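Long-range contacts in esterase (Alcaligenes sp., PDB 1QLW), which probably hydrolyses carboxylic esters, as a dimeric bacterial esterase of the alpha/beta-hydrolase fold: residues T158-Q163 with M300-N305; D48-R53 with A188-L193; I114-A119 with S129-F134; S228-E233 with P260-R265; D27-T32 with D40-V45. All coordinates share one frame; numbering follows the deposited sequence.

Overall arrangement
From the N terminus, contact 5 comes first: residues 27-32 and 40-45 close the hairpin between strands 26-30 and 43-57. Strand 43-57, after a break, continues into contact 2, where 48-53 meets helix 185-197 across a long loop. Within that loop lies the short closure of contact 3, between helix 115-121 and the segment after it. Contact 3 also touches contact 5 through Ser115, and contacts 2, 3 and 5 all reach the second subunit. Contact 1 opens at 158-163, before contact 2 has closed, so the two cross. It ends at 300-305 and encloses contact 4, which joins strand 223-229 to helix 263-278; Met300 packs against Glu230 and Val229.

Contact 1: residues T158-Q163 with M300-N305; sequences TQFPVQ and MMQDRN
Two torsions of Gln159 lay its amide on that of Asn305: chi1 of -67° sets CG beside the backbone N, and a bend at chi2 (-82°) folds the end over. The amide planes are 8° apart, with Gln159 CD 3.5 Å from Asn305 CG, a flat stack between two polar groups whose stronger hydrogen bonds go to other residues: Gln159 NE2 donates to His294 O, and Asn305 OD1 accepts from Asn296. The backbones are tied by Arg304 N, which gives a 2.7 Å bond to Gln159 O. Arg304 bends back, so that NH2 donates in the guanidinium plane to Thr158 O (3.1 Å) while Gln159 OE1 lies over the rim of one guanidinium face. Water 1 links Arg304 NE with Thr158 O and Phe160 O. Asp303 OD1 rests 3.4 Å from Phe160 CD1 at the ring edge; Ser297 OG bonds this oxygen and Asn296 ND2 bonds OD2. With an alanine at Gln159, the Asn305 amide would probably lose its stacking partner and His294 O this donor. Thr158 OG1 accepts from Phe160 N, an ST turn. Segment 300-305 lies in the loop between the last strand and last helix, which in alpha/beta hydrolases carries the catalytic histidine.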
# COMPACT_ATOMS: atom_id res chain seq x y z
N THR A 158 29.75 -2.12 3.44
CA THR A 158 28.44 -1.65 3.04
C THR A 158 27.70 -1.04 4.23
O THR A 158 27.77 -1.51 5.36
CB THR A 158 27.58 -2.78 2.45
OG1 THR A 158 26.34 -2.18 2.01
CG2 THR A 158 27.23 -3.88 3.44
N GLN A 159 26.97 0.03 3.94
CA GLN A 159 26.06 0.62 4.91
C GLN A 159 24.71 -0.10 4.95
O GLN A 159 23.93 0.17 5.85
CB GLN A 159 25.83 2.10 4.59
CG GLN A 159 27.04 2.98 4.76
CD GLN A 159 27.33 3.43 6.16
OE1 GLN A 159 26.59 3.11 7.10
NE2 GLN A 159 28.35 4.26 6.27
N PHE A 160 24.42 -0.96 3.98
CA PHE A 160 23.10 -1.58 4.03
C PHE A 160 23.07 -2.62 5.13
O PHE A 160 24.04 -3.38 5.28
CB PHE A 160 22.76 -2.26 2.68
CG PHE A 160 21.31 -2.69 2.71
CD1 PHE A 160 20.30 -1.77 2.43
CD2 PHE A 160 20.95 -3.97 3.05
CE1 PHE A 160 18.96 -2.15 2.53
CE2 PHE A 160 19.62 -4.35 3.17
CZ PHE A 160 18.64 -3.43 2.91
N PRO A 161 21.98 -2.71 5.90
CA PRO A 161 21.86 -3.73 6.95
C PRO A 161 21.57 -5.10 6.32
O PRO A 161 20.44 -5.60 6.35
CB PRO A 161 20.69 -3.23 7.79
CG PRO A 161 19.82 -2.52 6.79
CD PRO A 161 20.80 -1.82 5.87
N VAL A 162 22.62 -5.73 5.78
CA VAL A 162 22.47 -6.99 5.08
C VAL A 162 22.00 -8.11 5.96
O VAL A 162 21.41 -9.08 5.45
CB VAL A 162 23.74 -7.39 4.30
CG1 VAL A 162 24.03 -6.46 3.13
CG2 VAL A 162 24.92 -7.47 5.24
N GLN A 163 22.13 -8.01 7.29
CA GLN A 163 21.52 -8.98 8.18
C GLN A 163 20.01 -9.02 8.06
O GLN A 163 19.39 -10.01 8.45
CB GLN A 163 21.93 -8.73 9.63
CG GLN A 163 21.27 -7.58 10.35
CD GLN A 163 21.75 -6.18 10.09
OE1 GLN A 163 22.55 -5.92 9.20
NE2 GLN A 163 21.24 -5.23 10.87
N MET A 300 19.99 3.79 -0.12
CA MET A 300 20.64 4.61 0.91
C MET A 300 19.67 5.17 1.94
O MET A 300 20.07 5.49 3.06
CB MET A 300 21.48 5.71 0.27
CG MET A 300 20.63 6.75 -0.46
SD MET A 300 21.67 8.04 -1.21
CE MET A 300 22.45 7.08 -2.51
N MET A 301 18.38 5.29 1.59
CA MET A 301 17.36 5.70 2.54
C MET A 301 17.10 4.64 3.60
O MET A 301 16.48 4.93 4.63
CB MET A 301 16.06 6.09 1.84
CG MET A 301 15.26 4.97 1.20
SD MET A 301 16.04 4.10 -0.18
CE MET A 301 16.02 5.44 -1.40
N GLN A 302 17.59 3.42 3.41
CA GLN A 302 17.46 2.32 4.34
C GLN A 302 18.79 1.94 5.01
O GLN A 302 18.82 1.07 5.89
CB GLN A 302 16.92 1.06 3.64
CG GLN A 302 15.52 1.27 3.08
CD GLN A 302 14.98 0.08 2.33
OE1 GLN A 302 15.65 -0.93 2.17
NE2 GLN A 302 13.74 0.25 1.86
N ASP A 303 19.88 2.55 4.57
CA ASP A 303 21.21 2.23 5.05
C ASP A 303 21.38 2.60 6.52
O ASP A 303 20.60 3.36 7.10
CB ASP A 303 22.25 2.92 4.15
CG ASP A 303 22.57 2.23 2.83
OD1 ASP A 303 22.13 1.09 2.61
OD2 ASP A 303 23.28 2.90 2.04
N ARG A 304 22.45 2.09 7.14
CA ARG A 304 22.68 2.33 8.56
C ARG A 304 22.93 3.80 8.88
O ARG A 304 22.66 4.24 9.99
CB ARG A 304 23.82 1.43 9.05
CG ARG A 304 23.44 -0.04 9.09
CD ARG A 304 24.57 -0.90 9.64
NE ARG A 304 25.78 -0.85 8.85
CZ ARG A 304 26.89 -0.15 9.05
NH1 ARG A 304 27.03 0.65 10.10
NH2 ARG A 304 27.88 -0.27 8.18
N ASN A 305 23.48 4.55 7.94
CA ASN A 305 23.70 5.98 8.08
C ASN A 305 22.62 6.75 7.31
O ASN A 305 22.85 7.89 6.92
CB ASN A 305 25.10 6.37 7.59
CG ASN A 305 25.21 6.22 6.10
OD1 ASN A 305 24.50 5.43 5.48
ND2 ASN A 305 26.10 6.98 5.47
O HOH W 1 25.95 -3.32 7.33
O HOH W 2 28.72 7.26 7.61

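Contact 2: residues D48-R53 with A188-L193; sequences DQMYVR and ANLSKL
Asp48 meets Asn189 through its backbone: Asn189 ND2 donates to Asp48 O over 2.9 Å, in the carbonyl plane but with a bent N-H...O angle of 134°. The same carbonyl accepts from Ser105 OG, so two donors hold it, while the Asp48 carboxylate turns to a salt bridge with Arg26. Gln49 points away from the helix, and its NE2 reaches Gln170 O of the second subunit. Met50 carries most of the packing. Its chain runs extended from the backbone through CG to SD and then turns at chi3 (78°), which brings CE against the helix. CE lies 4.2 Å from Leu190 CD2 and 4.2 Å from Leu193 CD2, while Asn189 CB sits 3.9 Å from SD; a long, flexible thioether can follow the uneven helix surface. Tyr51 faces the other way, bonding Glu79 of the second subunit. Val52 packs on Tyr100 and Ile102 of the next strand, and Arg53 reaches across the dimer interface to a salt bridge with Asp89 of the second subunit. The axes of strand 50-53 and helix 188-193 approach to 10.1 Å and cross at -40°, the layering of an alpha/beta fold. The alternation implies a division of labour: apolar groups pack on the helix-facing side, one hydrogen bond from the Asn189 amide ties the backbone at Asp48, and Gln49, Tyr51 and Arg53 reach the second subunit.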
# COMPACT_ATOMS: atom_id res chain seq x y z
N ASP A 48 -4.79 3.57 -13.38
CA ASP A 48 -3.74 4.58 -13.49
C ASP A 48 -3.72 5.63 -12.37
O ASP A 48 -2.78 6.42 -12.32
CB ASP A 48 -3.71 5.27 -14.84
CG ASP A 48 -3.32 4.39 -16.01
OD1 ASP A 48 -2.76 3.30 -15.82
OD2 ASP A 48 -3.62 4.82 -17.14
N GLN A 49 -4.69 5.60 -11.46
CA GLN A 49 -4.70 6.49 -10.32
C GLN A 49 -3.51 6.19 -9.41
O GLN A 49 -3.00 5.07 -9.34
CB GLN A 49 -6.01 6.33 -9.53
CG GLN A 49 -6.26 4.95 -8.92
CD GLN A 49 -7.01 4.03 -9.85
OE1 GLN A 49 -6.89 4.11 -11.06
NE2 GLN A 49 -7.87 3.16 -9.35
N MET A 50 -3.13 7.20 -8.62
CA MET A 50 -1.96 7.12 -7.74
C MET A 50 -2.38 7.30 -6.28
O MET A 50 -2.95 8.36 -5.92
CB MET A 50 -0.97 8.22 -8.15
CG MET A 50 0.26 8.33 -7.26
SD MET A 50 1.40 9.60 -7.85
CE MET A 50 0.59 11.10 -7.27
N TYR A 51 -2.09 6.32 -5.45
CA TYR A 51 -2.30 6.39 -4.00
C TYR A 51 -1.33 7.37 -3.37
O TYR A 51 -0.13 7.35 -3.67
CB TYR A 51 -2.04 5.01 -3.40
CG TYR A 51 -2.06 4.94 -1.89
CD1 TYR A 51 -3.26 5.03 -1.18
CD2 TYR A 51 -0.89 4.79 -1.17
CE1 TYR A 51 -3.28 4.96 0.20
CE2 TYR A 51 -0.91 4.71 0.21
CZ TYR A 51 -2.11 4.78 0.90
OH TYR A 51 -2.08 4.66 2.27
N VAL A 52 -1.84 8.19 -2.45
CA VAL A 52 -1.05 9.16 -1.72
C VAL A 52 -1.40 9.09 -0.23
O VAL A 52 -2.57 9.27 0.12
CB VAL A 52 -1.30 10.60 -2.22
CG1 VAL A 52 -0.35 11.57 -1.52
CG2 VAL A 52 -1.17 10.70 -3.74
N ARG A 53 -0.41 8.89 0.62
CA ARG A 53 -0.58 8.93 2.07
C ARG A 53 0.15 10.17 2.56
O ARG A 53 1.34 10.35 2.25
CB ARG A 53 0.01 7.69 2.73
CG ARG A 53 -0.04 7.72 4.25
CD ARG A 53 -1.43 7.62 4.76
NE ARG A 53 -1.45 7.28 6.18
CZ ARG A 53 -2.54 7.26 6.92
NH1 ARG A 53 -3.67 7.57 6.30
NH2 ARG A 53 -2.52 6.92 8.20
N ALA A 188 2.19 12.36 -14.90
CA ALA A 188 1.10 13.31 -14.94
C ALA A 188 0.43 13.46 -13.58
O ALA A 188 -0.01 14.53 -13.20
CB ALA A 188 0.06 12.87 -15.95
N ASN A 189 0.33 12.36 -12.83
CA ASN A 189 -0.27 12.43 -11.49
C ASN A 189 0.57 13.27 -10.54
O ASN A 189 0.00 13.97 -9.69
CB ASN A 189 -0.50 11.02 -10.95
CG ASN A 189 -1.63 10.33 -11.69
OD1 ASN A 189 -2.57 10.98 -12.12
ND2 ASN A 189 -1.52 9.02 -11.80
N LEU A 190 1.90 13.25 -10.68
CA LEU A 190 2.73 14.10 -9.84
C LEU A 190 2.48 15.58 -10.16
O LEU A 190 2.56 16.40 -9.25
CB LEU A 190 4.20 13.77 -10.00
CG LEU A 190 4.61 12.41 -9.39
CD1 LEU A 190 6.00 12.04 -9.88
CD2 LEU A 190 4.55 12.45 -7.88
N SER A 191 2.19 15.92 -11.42
CA SER A 191 1.86 17.31 -11.73
C SER A 191 0.55 17.69 -11.06
O SER A 191 0.45 18.75 -10.44
CB SER A 191 1.74 17.51 -13.24
OG SER A 191 1.23 18.79 -13.53
N LYS A 192 -0.47 16.83 -11.15
CA LYS A 192 -1.73 17.13 -10.48
C LYS A 192 -1.50 17.33 -9.00
O LYS A 192 -2.09 18.23 -8.39
CB LYS A 192 -2.72 16.00 -10.74
CG LYS A 192 -3.21 15.95 -12.18
CD LYS A 192 -4.16 14.78 -12.43
CE LYS A 192 -4.80 14.96 -13.80
NZ LYS A 192 -5.76 13.87 -14.11
N LEU A 193 -0.70 16.46 -8.37
CA LEU A 193 -0.42 16.60 -6.95
C LEU A 193 0.31 17.89 -6.63
O LEU A 193 -0.05 18.61 -5.69
CB LEU A 193 0.36 15.39 -6.45
CG LEU A 193 0.74 15.39 -4.97
CD1 LEU A 193 -0.47 15.44 -4.06
CD2 LEU A 193 1.63 14.20 -4.62

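Contact 3: residues I114-A119 with S129-F134; sequences ISAINA and SLPDLF
Ile117 meets Pro131 and Leu130 with different parts of itself. Its CG1 branch comes across the proline ring at about a right angle, 3.8 Å from Pro131 CD, while Leu130 CD2 presses on the helix backbone, 3.8 Å from Ile117 CA. CG1 is set beside the backbone N (chi1 -61°), which directs the longer branch at the proline and leaves CG2 beside the carbonyl carbon. Ala116 completes the first shell, its CB 3.9 Å from Ser129 O and 4.4 Å from Pro131 CD; so small a side chain lets the neighbouring loop backbone come close. The rigid proline ring offers a smooth apolar surface and keeps the loop extended. Farther out, Ser129 OG bonds to Pro126 O, fixing the start of this segment, and Leu130 also packs on Val120 one turn along the helix. The second subunit closes over the contact: its Lys121 NZ donates to Leu130 O, its Leu133 packs on Ile117, and its Tyr39 stacks on Phe134. The apolar join thus folds helix 115-121 against the loop leading to helix 138-144, while Ser115, in the first turn, ties the helix back to the end of strand 26-30.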
# COMPACT_ATOMS: atom_id res chain seq x y z
N ILE A 114 -6.42 -5.90 -14.86
CA ILE A 114 -6.15 -7.31 -15.08
C ILE A 114 -6.90 -7.88 -16.27
O ILE A 114 -6.84 -9.08 -16.56
CB ILE A 114 -6.40 -8.14 -13.81
CG1 ILE A 114 -7.76 -7.93 -13.16
CG2 ILE A 114 -5.26 -7.84 -12.81
CD1 ILE A 114 -8.96 -8.34 -14.00
N SER A 115 -7.55 -7.03 -17.05
CA SER A 115 -8.41 -7.48 -18.15
C SER A 115 -7.65 -8.35 -19.15
O SER A 115 -8.25 -9.32 -19.63
CB SER A 115 -9.01 -6.30 -18.90
OG SER A 115 -9.89 -5.58 -18.08
N ALA A 116 -6.42 -7.98 -19.51
CA ALA A 116 -5.73 -8.75 -20.52
C ALA A 116 -5.37 -10.14 -20.04
O ALA A 116 -5.33 -11.09 -20.82
CB ALA A 116 -4.50 -8.00 -21.02
N ILE A 117 -5.06 -10.27 -18.74
CA ILE A 117 -4.75 -11.60 -18.21
C ILE A 117 -5.99 -12.48 -18.31
O ILE A 117 -5.91 -13.60 -18.82
CB ILE A 117 -4.23 -11.49 -16.76
CG1 ILE A 117 -2.94 -10.68 -16.71
CG2 ILE A 117 -4.01 -12.89 -16.20
CD1 ILE A 117 -2.59 -10.17 -15.34
N ASN A 118 -7.14 -11.94 -17.88
CA ASN A 118 -8.36 -12.74 -17.96
C ASN A 118 -8.74 -13.04 -19.41
O ASN A 118 -9.26 -14.12 -19.68
CB ASN A 118 -9.50 -12.03 -17.25
CG ASN A 118 -9.48 -12.18 -15.74
OD1 ASN A 118 -10.35 -11.59 -15.06
ND2 ASN A 118 -8.57 -12.95 -15.21
N ALA A 119 -8.49 -12.11 -20.35
CA ALA A 119 -8.83 -12.38 -21.74
C ALA A 119 -8.09 -13.59 -22.26
O ALA A 119 -8.62 -14.40 -23.04
CB ALA A 119 -8.56 -11.18 -22.62
N SER A 129 -0.31 -11.24 -25.79
CA SER A 129 -0.95 -10.02 -25.33
C SER A 129 -0.94 -9.87 -23.82
O SER A 129 -1.47 -8.89 -23.28
CB SER A 129 -2.38 -9.91 -25.85
OG SER A 129 -3.19 -10.85 -25.24
N LEU A 130 -0.37 -10.83 -23.09
CA LEU A 130 -0.25 -10.66 -21.64
C LEU A 130 0.63 -9.45 -21.35
O LEU A 130 1.55 -9.13 -22.10
CB LEU A 130 0.38 -11.90 -21.03
CG LEU A 130 -0.55 -13.12 -21.00
CD1 LEU A 130 0.23 -14.38 -20.69
CD2 LEU A 130 -1.69 -12.93 -20.01
N PRO A 131 0.40 -8.77 -20.23
CA PRO A 131 1.23 -7.62 -19.89
C PRO A 131 2.68 -7.98 -19.69
O PRO A 131 3.00 -9.08 -19.27
CB PRO A 131 0.62 -7.09 -18.60
CG PRO A 131 -0.06 -8.27 -18.03
CD PRO A 131 -0.62 -9.08 -19.20
N ASP A 132 3.56 -7.02 -19.95
CA ASP A 132 4.98 -7.12 -19.68
C ASP A 132 5.21 -6.86 -18.20
O ASP A 132 5.06 -5.72 -17.73
CB ASP A 132 5.71 -6.08 -20.53
CG ASP A 132 7.20 -6.09 -20.28
OD1 ASP A 132 7.75 -7.14 -19.92
OD2 ASP A 132 7.80 -5.02 -20.51
N LEU A 133 5.55 -7.88 -17.45
CA LEU A 133 5.74 -7.85 -16.01
C LEU A 133 7.11 -8.37 -15.63
O LEU A 133 7.62 -9.28 -16.32
CB LEU A 133 4.69 -8.76 -15.33
CG LEU A 133 3.24 -8.51 -15.72
CD1 LEU A 133 2.33 -9.49 -15.01
CD2 LEU A 133 2.84 -7.09 -15.39
N PHE A 134 7.68 -7.88 -14.53
CA PHE A 134 8.90 -8.49 -14.04
C PHE A 134 8.94 -8.37 -12.53
O PHE A 134 8.22 -7.60 -11.91
CB PHE A 134 10.16 -7.86 -14.65
CG PHE A 134 10.42 -6.44 -14.25
CD1 PHE A 134 9.84 -5.39 -14.94
CD2 PHE A 134 11.29 -6.13 -13.21
CE1 PHE A 134 10.07 -4.07 -14.62
CE2 PHE A 134 11.53 -4.80 -12.88
CZ PHE A 134 10.91 -3.80 -13.57

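Contact 4: residues S228-E233 with P260-R265. With SO4 (sulfate ion), chain D.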
# COMPACT_ATOMS: atom_id res chain seq x y z
N SER A 228 16.78 13.72 -6.69
CA SER A 228 16.71 12.41 -7.34
C SER A 228 17.84 11.56 -6.78
O SER A 228 19.01 11.92 -6.94
CB SER A 228 16.75 12.62 -8.85
OG SER A 228 16.56 11.49 -9.64
N VAL A 229 17.49 10.44 -6.16
CA VAL A 229 18.45 9.51 -5.57
C VAL A 229 18.78 8.41 -6.57
O VAL A 229 17.88 7.64 -6.95
CB VAL A 229 17.88 8.92 -4.27
CG1 VAL A 229 18.89 7.94 -3.70
CG2 VAL A 229 17.56 10.03 -3.29
N GLU A 230 20.02 8.39 -7.03
CA GLU A 230 20.49 7.38 -7.97
C GLU A 230 19.50 7.09 -9.08
O GLU A 230 19.02 5.96 -9.24
CB GLU A 230 20.93 6.10 -7.27
CG GLU A 230 22.14 6.35 -6.38
CD GLU A 230 22.91 5.13 -5.99
OE1 GLU A 230 22.49 3.99 -6.28
OE2 GLU A 230 23.98 5.32 -5.35
N PRO A 231 19.17 8.09 -9.86
CA PRO A 231 18.25 7.90 -10.97
C PRO A 231 18.77 6.92 -12.00
O PRO A 231 19.96 6.90 -12.34
CB PRO A 231 18.07 9.30 -11.56
CG PRO A 231 19.34 10.01 -11.19
CD PRO A 231 19.69 9.47 -9.83
N GLY A 232 17.83 6.16 -12.58
CA GLY A 232 18.15 5.28 -13.70
C GLY A 232 18.52 6.10 -14.92
O GLY A 232 19.39 5.68 -15.70
N GLU A 233 17.87 7.25 -15.08
CA GLU A 233 18.20 8.19 -16.13
C GLU A 233 18.04 9.61 -15.60
O GLU A 233 17.09 9.90 -14.88
CB GLU A 233 17.26 8.01 -17.32
CG GLU A 233 17.37 6.73 -18.12
CD GLU A 233 18.74 6.39 -18.67
OE1 GLU A 233 19.53 7.30 -19.00
OE2 GLU A 233 19.08 5.19 -18.80
N PRO A 260 28.93 -1.88 -14.06
CA PRO A 260 28.60 -1.29 -15.36
C PRO A 260 27.19 -0.75 -15.45
O PRO A 260 26.95 0.14 -16.29
CB PRO A 260 28.90 -2.38 -16.38
CG PRO A 260 29.82 -3.32 -15.68
CD PRO A 260 29.46 -3.26 -14.21
N ARG A 261 26.25 -1.18 -14.62
CA ARG A 261 24.88 -0.68 -14.61
C ARG A 261 24.91 0.78 -14.14
O ARG A 261 24.10 1.61 -14.55
CB ARG A 261 23.95 -1.50 -13.71
CG ARG A 261 22.45 -1.28 -13.81
CD ARG A 261 21.63 -2.05 -12.80
NE ARG A 261 20.19 -2.16 -12.99
CZ ARG A 261 19.52 -3.13 -13.61
NH1 ARG A 261 20.16 -4.17 -14.14
NH2 ARG A 261 18.19 -3.10 -13.67
N TRP A 262 25.83 1.11 -13.23
CA TRP A 262 25.79 2.34 -12.49
C TRP A 262 26.81 3.39 -12.87
O TRP A 262 26.49 4.58 -12.89
CB TRP A 262 25.91 2.08 -10.97
CG TRP A 262 24.63 1.51 -10.44
CD1 TRP A 262 24.36 0.25 -9.99
CD2 TRP A 262 23.38 2.23 -10.36
NE1 TRP A 262 23.04 0.15 -9.63
CE2 TRP A 262 22.42 1.36 -9.84
CE3 TRP A 262 23.03 3.55 -10.67
CZ2 TRP A 262 21.10 1.77 -9.64
CZ3 TRP A 262 21.72 3.94 -10.47
CH2 TRP A 262 20.77 3.06 -9.96
N ALA A 263 28.03 2.98 -13.24
CA ALA A 263 29.07 3.94 -13.61
C ALA A 263 28.64 4.91 -14.68
O ALA A 263 28.88 6.12 -14.55
CB ALA A 263 30.36 3.21 -13.94
N PRO A 264 27.98 4.48 -15.74
CA PRO A 264 27.58 5.40 -16.80
C PRO A 264 26.45 6.33 -16.38
O PRO A 264 26.33 7.41 -16.93
CB PRO A 264 27.14 4.53 -17.96
CG PRO A 264 27.11 3.14 -17.48
CD PRO A 264 27.81 3.06 -16.16
N ARG A 265 25.63 5.90 -15.42
CA ARG A 265 24.52 6.72 -14.94
C ARG A 265 25.04 7.91 -14.15
O ARG A 265 24.55 9.03 -14.30
CB ARG A 265 23.56 5.88 -14.11
CG ARG A 265 22.81 4.86 -14.93
CD ARG A 265 21.92 4.00 -14.05
NE ARG A 265 20.99 3.20 -14.84
CZ ARG A 265 20.18 2.31 -14.25
NH1 ARG A 265 20.23 2.04 -12.96
NH2 ARG A 265 19.30 1.68 -15.02
S SO4 D . 16.05 1.61 -13.10
O1 SO4 D . 16.92 0.61 -13.83
O2 SO4 D . 16.95 2.29 -12.08
O3 SO4 D . 14.95 0.85 -12.42
O4 SO4 D . 15.56 2.65 -14.03
O HOH W 3 21.27 8.19 -14.64
O HOH W 4 17.91 2.86 -17.81
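Glu230 OE1 is gripped by a hydrogen bond from His298 ND1 and a salt bridge to Arg146, and it lies 4.1 Å above one face of the Trp262 ring. The rim of that indole also touches the strand's exit, with CH2 3.5 Å from Glu230 O. Across the opposite face, Arg265 places NH1 3.2 Å above the ring plane, so that carboxylate and guanidinium both lie near the rim of the broad indole. The extended chain of Arg265 (chi3 168°) carries its end past the tryptophan to the sulfate, where NH2 donates to sulfate O1 over 2.9 Å. Gly232 CA sits over the centre of the guanidinium, 3.6 Å above its plane, while Arg261 CG lies over the rim of the other face. Having no side chain, Gly232 can lie flat against the guanidinium; a CB would clash with the sulfate bound in this crystal. A leucine in place of Arg265 would probably leave the sulfate without this charged donor and Gly232 without the flat group beneath it. Ser206 OG also bonds the sulfate, which probably came from the crystallisation liquor. A carboxylate just after a strand, bonded to a histidine, is consistent with the acid-histidine pair of an alpha/beta-hydrolase triad, and Ser206, just after strand 200-205, may be its nucleophile. The bound sulfate suggests that this spot can hold an anion beside the probable active site.

Contact 5: residues D27-T32 with D40-V45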
# COMPACT_ATOMS: atom_id res chain seq x y z
N ASP A 27 -11.16 5.88 -16.66
CA ASP A 27 -12.15 4.81 -16.65
C ASP A 27 -12.00 3.97 -17.91
O ASP A 27 -11.83 4.48 -19.02
CB ASP A 27 -13.56 5.37 -16.46
CG ASP A 27 -13.79 5.77 -14.99
OD1 ASP A 27 -12.86 5.64 -14.16
OD2 ASP A 27 -14.90 6.22 -14.67
N VAL A 28 -12.02 2.66 -17.74
CA VAL A 28 -11.87 1.66 -18.78
C VAL A 28 -13.09 0.75 -18.76
O VAL A 28 -13.44 0.23 -17.70
CB VAL A 28 -10.61 0.78 -18.53
CG1 VAL A 28 -10.55 -0.43 -19.46
CG2 VAL A 28 -9.33 1.60 -18.71
N THR A 29 -13.70 0.55 -19.92
CA THR A 29 -14.79 -0.41 -20.03
C THR A 29 -14.19 -1.73 -20.48
O THR A 29 -13.51 -1.78 -21.52
CB THR A 29 -15.84 0.05 -21.06
OG1 THR A 29 -16.34 1.32 -20.65
CG2 THR A 29 -16.99 -0.94 -21.19
N SER A 30 -14.39 -2.77 -19.71
CA SER A 30 -13.79 -4.07 -19.98
C SER A 30 -14.86 -5.13 -20.13
O SER A 30 -15.95 -5.04 -19.57
CB SER A 30 -12.94 -4.45 -18.76
OG SER A 30 -12.42 -5.76 -18.94
N GLU A 31 -14.52 -6.16 -20.89
CA GLU A 31 -15.35 -7.32 -21.10
C GLU A 31 -14.82 -8.53 -20.34
O GLU A 31 -15.48 -9.57 -20.35
CB GLU A 31 -15.43 -7.70 -22.59
CG GLU A 31 -15.83 -6.56 -23.50
CD GLU A 31 -17.03 -5.75 -23.03
OE1 GLU A 31 -17.99 -6.40 -22.58
OE2 GLU A 31 -17.01 -4.51 -23.09
N THR A 32 -13.69 -8.40 -19.65
CA THR A 32 -13.03 -9.55 -19.05
C THR A 32 -12.61 -9.31 -17.61
O THR A 32 -11.54 -9.76 -17.18
CB THR A 32 -11.85 -10.03 -19.91
OG1 THR A 32 -10.94 -8.93 -20.07
CG2 THR A 32 -12.28 -10.49 -21.29
N ASP A 40 -19.31 -9.24 -12.12
CA ASP A 40 -19.63 -9.08 -13.54
C ASP A 40 -18.39 -9.00 -14.42
O ASP A 40 -17.46 -8.24 -14.11
CB ASP A 40 -20.41 -7.79 -13.77
CG ASP A 40 -21.76 -7.68 -13.10
OD1 ASP A 40 -22.30 -8.70 -12.62
OD2 ASP A 40 -22.29 -6.55 -13.06
N ALA A 41 -18.34 -9.74 -15.53
CA ALA A 41 -17.21 -9.66 -16.45
C ALA A 41 -17.21 -8.35 -17.24
O ALA A 41 -16.13 -7.87 -17.61
CB ALA A 41 -17.14 -10.83 -17.41
N HIS A 42 -18.39 -7.82 -17.56
CA HIS A 42 -18.47 -6.55 -18.28
C HIS A 42 -18.65 -5.45 -17.25
O HIS A 42 -19.59 -5.54 -16.44
CB HIS A 42 -19.68 -6.53 -19.26
CG HIS A 42 -19.94 -5.15 -19.79
ND1 HIS A 42 -19.31 -4.62 -20.89
CD2 HIS A 42 -20.77 -4.18 -19.32
CE1 HIS A 42 -19.74 -3.38 -21.09
NE2 HIS A 42 -20.62 -3.10 -20.15
N GLY A 43 -17.84 -4.40 -17.27
CA GLY A 43 -18.01 -3.31 -16.34
C GLY A 43 -16.92 -2.27 -16.56
O GLY A 43 -16.08 -2.42 -17.44
N THR A 44 -17.00 -1.23 -15.76
CA THR A 44 -16.06 -0.12 -15.86
C THR A 44 -15.18 -0.09 -14.63
O THR A 44 -15.68 -0.15 -13.50
CB THR A 44 -16.86 1.20 -15.91
OG1 THR A 44 -17.86 1.12 -16.92
CG2 THR A 44 -15.96 2.39 -16.20
N VAL A 45 -13.88 0.03 -14.84
CA VAL A 45 -12.93 0.14 -13.73
C VAL A 45 -12.13 1.43 -13.90
O VAL A 45 -11.90 1.89 -15.01
CB VAL A 45 -11.99 -1.07 -13.56
CG1 VAL A 45 -12.78 -2.29 -13.10
CG2 VAL A 45 -11.22 -1.34 -14.85
O HOH W 5 -18.37 3.01 -18.78
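Val28 pairs with Val45 and Ser30 with Gly43 as antiparallel hydrogen-bonded pairs, with Thr29 and Thr44 the non-hydrogen-bonded pair between them, the short strands running at 149°. Each hydrogen-bonded pair closes with two bonds, among them Val28 N to Val45 O at 2.8 Å and Ser30 N to Gly43 O at 2.9 Å. Gly43 has a fully extended backbone, a shape that glycine takes up easily. On one face the beta-branched Val28 and Val45, well suited to strands, touch through CB and CG2 at 4.3 Å. On the other, water 5 sits between Thr29 OG1 and Thr44 OG1, donating to the latter at 2.7 Å, and Thr44 OG1 also bonds Glu139 of the second subunit. Asp27 CB rests on Thr44 CG2. This is a beta-hairpin with a long connection, strands 26-30 and 43-57 being neighbours at one end of the mixed sheet. Just beyond Ser30 and Gly43, Glu31 points away at CB, but a bend at chi2 (-47°) swings its carboxylate back alongside the His42 ring. His42 ND1 donates to the syn side of Glu31 OE1 over 2.8 Å, 23° out of the carboxylate plane, with OE1 near the plane of the imidazole. Thr29 CG2 packs 3.7 Å from His42 CE1. Ser30 OG accepts from Thr32 N at 3.0 Å, an ST turn just after the strand, and the same hydroxyl meets Ser115 of helix 115-121.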